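Local coordinates for protein endo-beta-1,4-glucanase (Bacillus licheniformis, PDB 2JEN) that hydrolyses internal beta-1,4-glucosidic links of plant cell-wall xyloglucan, acting as a family 12 endo-glucanase, at residues Ser36-Phe41 and Lys45-Asn50; Ile92-His97 and Ala104-Pro109; Phe200-Thr205 and Asn220-Ser225. The protein carries 1 engineered substitution. One frame throughout, in Å; residues are numbered along the deposited sequence. Where two conformers were deposited one is given.

Contact 1. Residues Ser36-Phe41 and Lys45-Asn50. With XYS (alpha-D-xylopyranose), chain B; SO4 (sulfate ion), chain G.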
loop_
_atom_site.group_PDB
_atom_site.type_symbol
_atom_site.label_atom_id
_atom_site.label_comp_id
_atom_site.label_asym_id
_atom_site.label_seq_id
_atom_site.Cartn_x
_atom_site.Cartn_y
_atom_site.Cartn_z
ATOM N N SER A 36 14.902 -0.520 9.694
ATOM C CA SER A 36 15.622 -1.247 10.748
ATOM C C SER A 36 14.887 -2.460 11.271
ATOM O O SER A 36 15.312 -3.057 12.255
ATOM C CB SER A 36 16.015 -0.315 11.885
ATOM O OG SER A 36 16.872 0.698 11.415
ATOM N N ASP A 37 13.827 -2.904 10.587
ATOM C CA ASP A 37 13.214 -4.189 10.946
ATOM C C ASP A 37 14.216 -5.335 10.847
ATOM O O ASP A 37 15.143 -5.301 10.041
ATOM C CB ASP A 37 11.983 -4.477 10.102
ATOM C CG ASP A 37 10.783 -3.575 10.422
ATOM O OD1 ASP A 37 10.829 -2.794 11.393
ATOM O OD2 ASP A 37 9.753 -3.701 9.701
ATOM N N LYS A 38 13.984 -6.372 11.666
ATOM C CA LYS A 38 14.866 -7.523 11.731
ATOM C C LYS A 38 14.065 -8.804 11.690
ATOM O O LYS A 38 13.101 -8.962 12.449
ATOM C CB LYS A 38 15.703 -7.496 13.004
ATOM C CG LYS A 38 16.626 -6.279 13.106
ATOM C CD LYS A 38 17.412 -6.187 14.409
ATOM C CE LYS A 38 18.350 -4.989 14.375
ATOM N NZ LYS A 38 19.100 -4.829 15.629
ATOM N N LEU A 39 14.471 -9.713 10.812
ATOM C CA LEU A 39 13.952 -11.057 10.769
ATOM C C LEU A 39 15.052 -12.035 11.148
ATOM O O LEU A 39 15.955 -12.351 10.356
ATOM C CB LEU A 39 13.368 -11.439 9.399
ATOM C CG LEU A 39 12.141 -10.639 8.959
ATOM C CD1 LEU A 39 11.742 -10.949 7.526
ATOM C CD2 LEU A 39 10.947 -10.891 9.898
ATOM N N TYR A 40 14.983 -12.552 12.372
ATOM C CA TYR A 40 16.000 -13.473 12.867
ATOM C C TYR A 40 15.779 -14.855 12.283
ATOM O O TYR A 40 14.644 -15.279 12.008
ATOM C CB TYR A 40 15.936 -13.563 14.390
ATOM C CG TYR A 40 16.344 -12.287 15.094
ATOM C CD1 TYR A 40 15.414 -11.309 15.368
ATOM C CD2 TYR A 40 17.673 -12.039 15.430
ATOM C CE1 TYR A 40 15.753 -10.131 15.990
ATOM C CE2 TYR A 40 18.035 -10.840 16.053
ATOM C CZ TYR A 40 17.070 -9.893 16.324
ATOM O OH TYR A 40 17.414 -8.710 16.944
ATOM N N PHE A 41 16.861 -15.618 12.146
ATOM C CA PHE A 41 16.761 -17.010 11.721
ATOM C C PHE A 41 17.971 -17.772 12.202
ATOM O O PHE A 41 18.914 -17.185 12.737
ATOM C CB PHE A 41 16.508 -17.150 10.221
ATOM C CG PHE A 41 17.621 -16.662 9.324
ATOM C CD1 PHE A 41 17.812 -15.319 9.056
ATOM C CD2 PHE A 41 18.458 -17.559 8.698
ATOM C CE1 PHE A 41 18.801 -14.917 8.206
ATOM C CE2 PHE A 41 19.452 -17.138 7.824
ATOM C CZ PHE A 41 19.636 -15.838 7.604
ATOM N N LYS A 45 21.125 -16.699 15.241
ATOM C CA LYS A 45 22.532 -16.492 14.842
ATOM C C LYS A 45 22.639 -15.396 13.791
ATOM O O LYS A 45 23.640 -14.698 13.718
ATOM C CB LYS A 45 23.099 -17.791 14.262
ATOM C CG LYS A 45 24.596 -17.754 13.964
ATOM C CD LYS A 45 25.034 -19.063 13.306
ATOM C CE LYS A 45 26.470 -18.953 12.802
ATOM N NZ LYS A 45 26.961 -20.175 12.103
ATOM N N TYR A 46 21.593 -15.251 12.999
ATOM C CA TYR A 46 21.560 -14.242 11.931
ATOM C C TYR A 46 20.293 -13.449 12.018
ATOM O O TYR A 46 19.284 -13.908 12.557
ATOM C CB TYR A 46 21.574 -14.916 10.561
ATOM C CG TYR A 46 22.623 -15.983 10.341
ATOM C CD1 TYR A 46 23.981 -15.726 10.483
ATOM C CD2 TYR A 46 22.251 -17.250 9.946
ATOM C CE1 TYR A 46 24.928 -16.725 10.228
ATOM C CE2 TYR A 46 23.170 -18.232 9.707
ATOM C CZ TYR A 46 24.507 -17.963 9.842
ATOM O OH TYR A 46 25.439 -18.960 9.590
ATOM N N TYR A 47 20.309 -12.278 11.396
ATOM C CA TYR A 47 19.031 -11.616 11.037
ATOM C C TYR A 47 19.152 -10.920 9.733
ATOM O O TYR A 47 20.204 -10.394 9.376
ATOM C CB TYR A 47 18.542 -10.640 12.122
ATOM C CG TYR A 47 19.530 -9.580 12.577
ATOM C CD1 TYR A 47 20.431 -9.834 13.598
ATOM C CD2 TYR A 47 19.532 -8.298 12.011
ATOM C CE1 TYR A 47 21.297 -8.839 14.026
ATOM C CE2 TYR A 47 20.406 -7.310 12.477
ATOM C CZ TYR A 47 21.299 -7.600 13.461
ATOM O OH TYR A 47 22.134 -6.607 13.939
ATOM N N ILE A 48 18.063 -10.937 8.989
ATOM C CA ILE A 48 17.903 -10.067 7.839
ATOM C C ILE A 48 17.532 -8.702 8.419
ATOM O O ILE A 48 16.691 -8.600 9.301
ATOM C CB ILE A 48 16.828 -10.570 6.833
ATOM C CG1 ILE A 48 16.938 -12.090 6.581
ATOM C CG2 ILE A 48 16.920 -9.783 5.555
ATOM C CD1 ILE A 48 15.854 -12.660 5.686
ATOM N N PHE A 49 18.158 -7.681 7.889
ATOM C CA PHE A 49 18.076 -6.329 8.441
ATOM C C PHE A 49 17.661 -5.320 7.369
ATOM O O PHE A 49 18.310 -5.198 6.326
ATOM C CB PHE A 49 19.471 -5.961 8.982
ATOM C CG PHE A 49 19.563 -4.651 9.736
ATOM C CD1 PHE A 49 18.546 -4.197 10.560
ATOM C CD2 PHE A 49 20.724 -3.922 9.671
ATOM C CE1 PHE A 49 18.684 -3.007 11.271
ATOM C CE2 PHE A 49 20.836 -2.728 10.364
ATOM C CZ PHE A 49 19.836 -2.283 11.161
ATOM N N ASN A 50 16.549 -4.622 7.612
ATOM C CA ASN A 50 16.012 -3.651 6.664
ATOM C C ASN A 50 16.749 -2.339 6.855
ATOM O O ASN A 50 16.209 -1.320 7.325
ATOM C CB ASN A 50 14.493 -3.505 6.823
ATOM C CG ASN A 50 13.843 -3.009 5.562
ATOM O OD1 ASN A 50 14.400 -3.203 4.470
ATOM N ND2 ASN A 50 12.631 -2.500 5.649
HETATM C C1 XYS B . 21.105 3.285 11.045
HETATM C C2 XYS B . 19.831 4.105 10.880
HETATM C C3 XYS B . 18.641 3.223 10.485
HETATM C C4 XYS B . 19.092 2.271 9.370
HETATM C C5 XYS B . 20.382 1.497 9.676
HETATM O O2 XYS B . 19.536 4.753 12.128
HETATM O O3 XYS B . 17.467 3.945 10.055
HETATM O O4 XYS B . 18.037 1.418 9.012
HETATM O O5 XYS B . 21.373 2.406 10.000
HETATM S S SO4 G . 16.205 -3.381 17.739
HETATM O O1 SO4 G . 15.258 -2.809 16.804
HETATM O O2 SO4 G . 17.157 -2.422 18.297
HETATM O O3 SO4 G . 15.243 -3.655 18.830
HETATM O O4 SO4 G . 16.770 -4.699 17.474
HETATM O O HOH W 1 21.281 -3.439 14.384
#
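Leu-39 and Ile-48 exchange a pair of backbone hydrogen bonds, Leu-39 N to Ile-48 O and Ile-48 N to Leu-39 O, both 2.9 Å, at the middle of an antiparallel beta hairpin. Toward the turn, Phe-41 N binds Tyr-46 O, and the return bond from Tyr-46 N is weak; here Lys-45 and Tyr-46 both face Phe-41, a classic beta bulge. At the other end Asn-50 N gives a nearly straight bond (172°) to Asp-37 O.

CH-pi contacts join the side chains. The extended chain of Lys-38 runs beside Tyr-47, with CD 4.1 Å from the centroid of the Tyr-47 ring, over its face. Tyr-47 CB in turn lies over the Tyr-40 ring, and Tyr-46 CB stands 3.9 Å from the centroid of the Phe-41 ring. With chi1 at 65°, Phe-41 holds its ring over that CB and brings CE1 to Ile-48 CG1, 3.8 Å away.

Lysine suits its place because its methylenes cover the Tyr-47 ring while its charged end stays at the partly exposed surface. Lys-38 NZ bonds O4 of a sulfate, probably from the crystallisation liquor, at 3.0 Å, and a water shared weakly with Tyr-47 OH. Ser-36 OG hydrogen-bonds O4 of the bound xylose at 2.8 Å, a small hydroxyl matched to a sugar hydroxyl in the glycan pocket.

Strand 46-49 pairs next with strand 91-95. Ile-48 packs on strands 62-67 and 72-79 of the other sheet, Phe-41 meets His-67 and Met-73, and Leu-39 touches Ile-65, as befits a beta sandwich; Tyr-46 OH crosses to Asp-257 on strand 247-260.

Contact 2. Residues Ile92-His97 and Ala104-Pro109. With GLC (alpha-D-glucopyranose), chain C.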
loop_
_atom_site.group_PDB
_atom_site.type_symbol
_atom_site.label_atom_id
_atom_site.label_comp_id
_atom_site.label_asym_id
_atom_site.label_seq_id
_atom_site.Cartn_x
_atom_site.Cartn_y
_atom_site.Cartn_z
ATOM N N ILE A 92 21.976 -9.501 5.410
ATOM C CA ILE A 92 22.018 -10.440 6.523
ATOM C C ILE A 92 23.196 -10.082 7.405
ATOM O O ILE A 92 24.294 -9.885 6.900
ATOM C CB ILE A 92 22.148 -11.897 6.050
ATOM C CG1 ILE A 92 21.033 -12.248 5.080
ATOM C CG2 ILE A 92 22.196 -12.833 7.256
ATOM C CD1 ILE A 92 21.265 -13.600 4.326
ATOM N N VAL A 93 22.974 -10.070 8.719
ATOM C CA VAL A 93 23.997 -9.753 9.733
ATOM C C VAL A 93 24.282 -11.010 10.503
ATOM O O VAL A 93 23.372 -11.616 11.067
ATOM C CB VAL A 93 23.534 -8.616 10.679
ATOM C CG1 VAL A 93 24.509 -8.379 11.837
ATOM C CG2 VAL A 93 23.297 -7.344 9.894
ATOM N N SER A 94 25.564 -11.333 10.675
ATOM C CA SER A 94 26.075 -12.177 11.754
ATOM C C SER A 94 27.029 -11.415 12.625
ATOM O O SER A 94 27.947 -10.806 12.101
ATOM C CB SER A 94 26.782 -13.386 11.140
ATOM O OG SER A 94 27.054 -14.318 12.177
ATOM N N GLY A 95 26.824 -11.434 13.928
ATOM C CA GLY A 95 27.650 -10.699 14.850
ATOM C C GLY A 95 27.041 -9.411 15.282
ATOM O O GLY A 95 25.863 -9.351 15.660
ATOM N N TRP A 96 27.861 -8.370 15.264
ATOM C CA TRP A 96 27.498 -7.049 15.751
ATOM C C TRP A 96 26.990 -6.130 14.618
ATOM O O TRP A 96 27.442 -6.217 13.485
ATOM C CB TRP A 96 28.739 -6.428 16.433
ATOM C CG TRP A 96 28.690 -4.985 16.781
ATOM C CD1 TRP A 96 28.388 -4.448 17.983
ATOM C CD2 TRP A 96 29.057 -3.884 15.929
ATOM N NE1 TRP A 96 28.484 -3.090 17.942
ATOM C CE2 TRP A 96 28.893 -2.706 16.687
ATOM C CE3 TRP A 96 29.452 -3.777 14.592
ATOM C CZ2 TRP A 96 29.172 -1.443 16.173
ATOM C CZ3 TRP A 96 29.678 -2.535 14.058
ATOM C CH2 TRP A 96 29.544 -1.380 14.843
ATOM N N HIS A 97 26.082 -5.201 14.922
ATOM C CA HIS A 97 25.804 -4.101 13.996
ATOM C C HIS A 97 25.221 -2.921 14.763
ATOM O O HIS A 97 24.011 -2.751 14.857
ATOM C CB HIS A 97 24.865 -4.494 12.859
ATOM C CG HIS A 97 24.778 -3.429 11.814
ATOM N ND1 HIS A 97 25.587 -3.437 10.699
ATOM C CD2 HIS A 97 24.078 -2.271 11.778
ATOM C CE1 HIS A 97 25.358 -2.330 10.008
ATOM N NE2 HIS A 97 24.447 -1.603 10.642
ATOM N N ALA A 104 23.856 -14.395 18.968
ATOM C CA ALA A 104 24.140 -15.637 19.677
ATOM C C ALA A 104 24.670 -16.683 18.739
ATOM O O ALA A 104 24.093 -16.960 17.693
ATOM C CB ALA A 104 22.820 -16.111 20.343
ATOM N N GLY A 105 25.780 -17.336 19.113
ATOM C CA GLY A 105 26.305 -18.414 18.326
ATOM C C GLY A 105 27.012 -18.018 17.059
ATOM O O GLY A 105 27.364 -18.860 16.266
ATOM N N SER A 106 27.223 -16.718 16.844
ATOM C CA SER A 106 27.841 -16.288 15.610
ATOM C C SER A 106 29.321 -16.629 15.536
ATOM O O SER A 106 29.883 -16.768 14.474
ATOM C CB SER A 106 27.648 -14.778 15.437
ATOM O OG SER A 106 28.216 -14.016 16.488
ATOM N N GLY A 107 29.946 -16.721 16.696
ATOM C CA GLY A 107 31.387 -16.857 16.771
ATOM C C GLY A 107 32.151 -15.547 16.822
ATOM O O GLY A 107 33.386 -15.541 16.925
ATOM N N PHE A 108 31.438 -14.415 16.817
ATOM C CA PHE A 108 32.057 -13.088 16.950
ATOM C C PHE A 108 31.910 -12.620 18.379
ATOM O O PHE A 108 30.922 -12.948 19.052
ATOM C CB PHE A 108 31.432 -12.112 15.934
ATOM C CG PHE A 108 31.576 -12.590 14.533
ATOM C CD1 PHE A 108 32.834 -12.709 13.963
ATOM C CD2 PHE A 108 30.482 -13.032 13.795
ATOM C CE1 PHE A 108 32.972 -13.226 12.703
ATOM C CE2 PHE A 108 30.618 -13.515 12.538
ATOM C CZ PHE A 108 31.891 -13.636 11.987
ATOM N N PRO A 109 32.890 -11.868 18.893
ATOM C CA PRO A 109 34.091 -11.402 18.187
ATOM C C PRO A 109 35.187 -12.443 18.165
ATOM O O PRO A 109 35.219 -13.313 19.034
ATOM C CB PRO A 109 34.528 -10.201 19.034
ATOM C CG PRO A 109 34.145 -10.594 20.402
ATOM C CD PRO A 109 32.842 -11.350 20.263
HETATM C C1 GLC C . 27.019 1.579 6.987
HETATM C C2 GLC C . 26.122 0.810 7.936
HETATM C C3 GLC C . 25.204 1.746 8.681
HETATM C C4 GLC C . 26.069 2.797 9.376
HETATM C C5 GLC C . 26.932 3.524 8.331
HETATM C C6 GLC C . 27.892 4.480 9.055
HETATM O O2 GLC C . 25.372 -0.217 7.287
HETATM O O3 GLC C . 24.356 0.977 9.551
HETATM O O4 GLC C . 25.296 3.762 10.027
HETATM O O5 GLC C . 27.762 2.571 7.698
HETATM O O6 GLC C . 27.534 5.824 8.825
HETATM O O HOH W 2 28.769 -16.409 12.004
#
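Ser-94 OG lies 3.3 Å from Ser-106 CB and meets the edge of the Phe-108 ring, in its plane, 3.7 Å from Phe-108 CE2. Beside it the bare backbone of Gly-95 comes against the same ring, Gly-95 CA to Phe-108 CD2 3.8 Å. Glycine fits for two reasons: a beta carbon built here would stand only 3.0 Å from Phe-108 CD2, and at a phi of 99° it would also press on the carbonyl oxygen of Ser-94.

No direct hydrogen bond spans the two segments; one water does the joining. It accepts from Ser-94 OG and donates to Ser-106 O, each 2.7 Å away, so a buried hydroxyl and a carbonyl are both served.

The next shell fixes the loop. Ser-106 turns OG between its own N and carbonyl carbon (chi1 60°), where Ser-106 OG accepts from Phe-108 N at 3.3 Å and 165°, closing an ST turn. That hydroxyl also bonds Thr-103 O, and Thr-103 OG1 takes the N-H of Gly-95, so one threonine ties both sides together. Beyond Phe-108 the chain passes through a cis peptide into Pro-109.

At the far end of 92-97, His-97 NE2 donates to glucose O3 at 2.8 Å, while its other nitrogen, ND1, is bonded to Glu-239; an imidazole serves well because its two ring nitrogens can serve a sugar hydroxyl and a carboxylate at once.

Strand 91-95 runs between strands 46-49 and 234-244, antiparallel to both. The large apolar ring of Phe-108 packs on Val-235 and Val-238 of strand 234-244 and on Val-258 and Val-260 of strand 247-260, so the ring of this loop residue is set between the two sheets.

Contact 3. Residues Phe200-Thr205 and Asn220-Ser225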
loop_
_atom_site.group_PDB
_atom_site.type_symbol
_atom_site.label_atom_id
_atom_site.label_comp_id
_atom_site.label_asym_id
_atom_site.label_seq_id
_atom_site.Cartn_x
_atom_site.Cartn_y
_atom_site.Cartn_z
ATOM N N PHE A 200 38.569 -1.292 3.049
ATOM C CA PHE A 200 39.283 -2.085 2.105
ATOM C C PHE A 200 38.271 -2.876 1.289
ATOM O O PHE A 200 37.524 -3.687 1.877
ATOM C CB PHE A 200 40.219 -3.069 2.803
ATOM C CG PHE A 200 41.147 -2.427 3.801
ATOM C CD1 PHE A 200 42.321 -1.847 3.390
ATOM C CD2 PHE A 200 40.861 -2.457 5.152
ATOM C CE1 PHE A 200 43.167 -1.273 4.322
ATOM C CE2 PHE A 200 41.719 -1.919 6.086
ATOM C CZ PHE A 200 42.898 -1.322 5.661
ATOM N N SER A 201 38.203 -2.595 0.006
ATOM C CA SER A 201 37.195 -3.232 -0.871
ATOM C C SER A 201 37.862 -4.124 -1.879
ATOM O O SER A 201 38.830 -3.731 -2.517
ATOM C CB SER A 201 36.338 -2.198 -1.614
ATOM O OG SER A 201 35.716 -1.299 -0.691
ATOM N N PHE A 202 37.320 -5.319 -2.020
ATOM C CA PHE A 202 37.723 -6.329 -2.982
ATOM C C PHE A 202 36.567 -6.540 -3.958
ATOM O O PHE A 202 35.508 -6.995 -3.549
ATOM C CB PHE A 202 38.006 -7.650 -2.258
ATOM C CG PHE A 202 39.147 -7.587 -1.299
ATOM C CD1 PHE A 202 38.981 -7.055 -0.021
ATOM C CD2 PHE A 202 40.429 -8.013 -1.674
ATOM C CE1 PHE A 202 40.051 -6.954 0.864
ATOM C CE2 PHE A 202 41.484 -7.936 -0.767
ATOM C CZ PHE A 202 41.325 -7.409 0.473
ATOM N N ILE A 203 36.755 -6.127 -5.208
ATOM C CA ILE A 203 35.689 -6.188 -6.216
ATOM C C ILE A 203 35.996 -7.266 -7.226
ATOM O O ILE A 203 37.004 -7.205 -7.939
ATOM C CB ILE A 203 35.439 -4.823 -6.900
ATOM C CG1 ILE A 203 34.928 -3.829 -5.858
ATOM C CG2 ILE A 203 34.437 -4.956 -8.111
ATOM C CD1 ILE A 203 34.637 -2.462 -6.380
ATOM N N ARG A 204 35.171 -8.281 -7.287
ATOM C CA ARG A 204 35.471 -9.394 -8.193
ATOM C C ARG A 204 35.571 -8.892 -9.589
ATOM O O ARG A 204 34.830 -8.023 -9.989
ATOM C CB ARG A 204 34.425 -10.514 -8.059
ATOM C CG ARG A 204 34.940 -11.858 -8.556
ATOM C CD ARG A 204 33.879 -12.928 -8.332
ATOM N NE ARG A 204 34.321 -14.260 -8.797
ATOM C CZ ARG A 204 34.142 -14.746 -10.017
ATOM N NH1 ARG A 204 33.550 -14.079 -10.978
ATOM N NH2 ARG A 204 34.608 -15.982 -10.288
ATOM N N THR A 205 36.521 -9.424 -10.392
ATOM C CA THR A 205 36.735 -8.840 -11.722
ATOM C C THR A 205 35.596 -9.109 -12.681
ATOM O O THR A 205 35.426 -8.355 -13.650
ATOM C CB THR A 205 38.063 -9.308 -12.349
ATOM O OG1 THR A 205 38.094 -10.730 -12.363
ATOM C CG2 THR A 205 39.251 -8.800 -11.522
ATOM N N ASN A 220 44.467 -11.873 6.168
ATOM C CA ASN A 220 45.916 -12.183 6.049
ATOM C C ASN A 220 46.582 -11.376 4.950
ATOM O O ASN A 220 47.719 -10.915 5.109
ATOM C CB ASN A 220 46.125 -13.667 5.781
ATOM C CG ASN A 220 46.070 -14.505 7.043
ATOM O OD1 ASN A 220 46.059 -13.986 8.178
ATOM N ND2 ASN A 220 46.043 -15.831 6.844
ATOM N N TYR A 221 45.916 -11.179 3.815
ATOM C CA TYR A 221 46.469 -10.310 2.763
ATOM C C TYR A 221 46.653 -8.917 3.320
ATOM O O TYR A 221 47.718 -8.332 3.183
ATOM C CB TYR A 221 45.600 -10.330 1.507
ATOM C CG TYR A 221 45.806 -9.181 0.562
ATOM C CD1 TYR A 221 46.845 -9.196 -0.372
ATOM C CD2 TYR A 221 44.991 -8.050 0.584
ATOM C CE1 TYR A 221 46.992 -8.157 -1.299
ATOM C CE2 TYR A 221 45.126 -7.039 -0.312
ATOM C CZ TYR A 221 46.138 -7.073 -1.237
ATOM O OH TYR A 221 46.244 -6.027 -2.102
ATOM N N LEU A 222 45.647 -8.355 3.963
ATOM C CA LEU A 222 45.760 -6.991 4.455
ATOM C C LEU A 222 46.827 -6.840 5.543
ATOM O O LEU A 222 47.529 -5.837 5.580
ATOM C CB LEU A 222 44.379 -6.511 4.938
ATOM C CG LEU A 222 43.307 -6.351 3.875
ATOM C CD1 LEU A 222 41.950 -6.103 4.571
ATOM C CD2 LEU A 222 43.638 -5.252 2.893
ATOM N N ALA A 223 46.920 -7.817 6.435
ATOM C CA ALA A 223 47.857 -7.761 7.547
ATOM C C ALA A 223 49.266 -8.120 7.125
ATOM O O ALA A 223 50.203 -7.337 7.347
ATOM C CB ALA A 223 47.373 -8.689 8.665
ATOM N N ASP A 224 49.427 -9.287 6.520
ATOM C CA ASP A 224 50.776 -9.832 6.281
ATOM C C ASP A 224 51.355 -9.353 4.958
ATOM O O ASP A 224 52.587 -9.185 4.842
ATOM C CB ASP A 224 50.701 -11.360 6.247
ATOM C CG ASP A 224 50.274 -11.976 7.563
ATOM O OD1 ASP A 224 50.575 -11.396 8.622
ATOM O OD2 ASP A 224 49.604 -13.051 7.519
ATOM N N SER A 225 50.545 -9.194 3.918
ATOM C CA SER A 225 51.074 -8.771 2.620
ATOM C C SER A 225 51.162 -7.269 2.496
ATOM O O SER A 225 52.149 -6.742 1.967
ATOM C CB SER A 225 50.267 -9.341 1.464
ATOM O OG SER A 225 50.293 -10.740 1.509
#
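Leu-222 sets its two methyl groups against the CB end of the Phe-200 ring: CD2 sits 3.7 Å from Phe-200 CD1, and Leu-222 CD1 is 3.8 Å from Phe-200 CD2, so the branches sit beside the two ortho carbons and straddle CG. The Leu-222 CD2 methyl is shared, for it also lies 4.0 Å from Phe-202 CZ. A forked aliphatic side chain is well matched to this spot, since one residue must meet two phenyl rings. Those rings stand two residues apart on one strand and therefore point the same way, toward the helix.

Strand 195-204 belongs to the larger sheet of the family 12 beta-sandwich, and helix 215-225, the chain's one helix, packs on it through these side chains. The local axes are 11.4 Å apart, with a 123° angle between their directions, a spacing taken up by Leu-222 and the aromatic rings. Ser-201, between them, and Ile-203, just after, face the other way, touching Pro-167, which lines the glycan pocket. Replacing Leu-222 with an alanine would probably open a gap beside the rings of Phe-200 and Phe-202 and leave Phe-200 freer to turn.

Tyr-221 comes to the rim of the second phenylalanine, its CD2 near the plane of that ring and 3.7 Å from Phe-202 CZ; the two ring planes stand at 71°. With CG anti to the backbone N (chi1 161°), the tyrosine ring extends from the helix toward the strand, beside Phe-202, and its hydroxyl goes on to hydrogen-bond Glu-173. Tyrosine thus combines an apolar flank with a polar end. Phe-218, one helical turn before Leu-222, meets the Phe-202 ring edge-to-face.

In the fold
Contacts 1 and 2 are neighbours, their centres 11 Å apart, joined where Tyr-47 O lies 2.9 Å from Val-93 N, a probable hydrogen bond between adjacent strands of one sheet. Phe-49 CE2 also packs on His-97 CD2 at 3.6 Å. Both contacts contribute to the glycan site: Ser-36 and Asn-50 of the first and His-97 of the second line one sugar pocket. Contact 3 lies across the chain's centre from contact 1, about 28 Å between centres, and about 22 Å from contact 2. It touches neither, yet its strand is part of the same sheet, and the Phe-200 side chain is about 9 Å from a bound glucose.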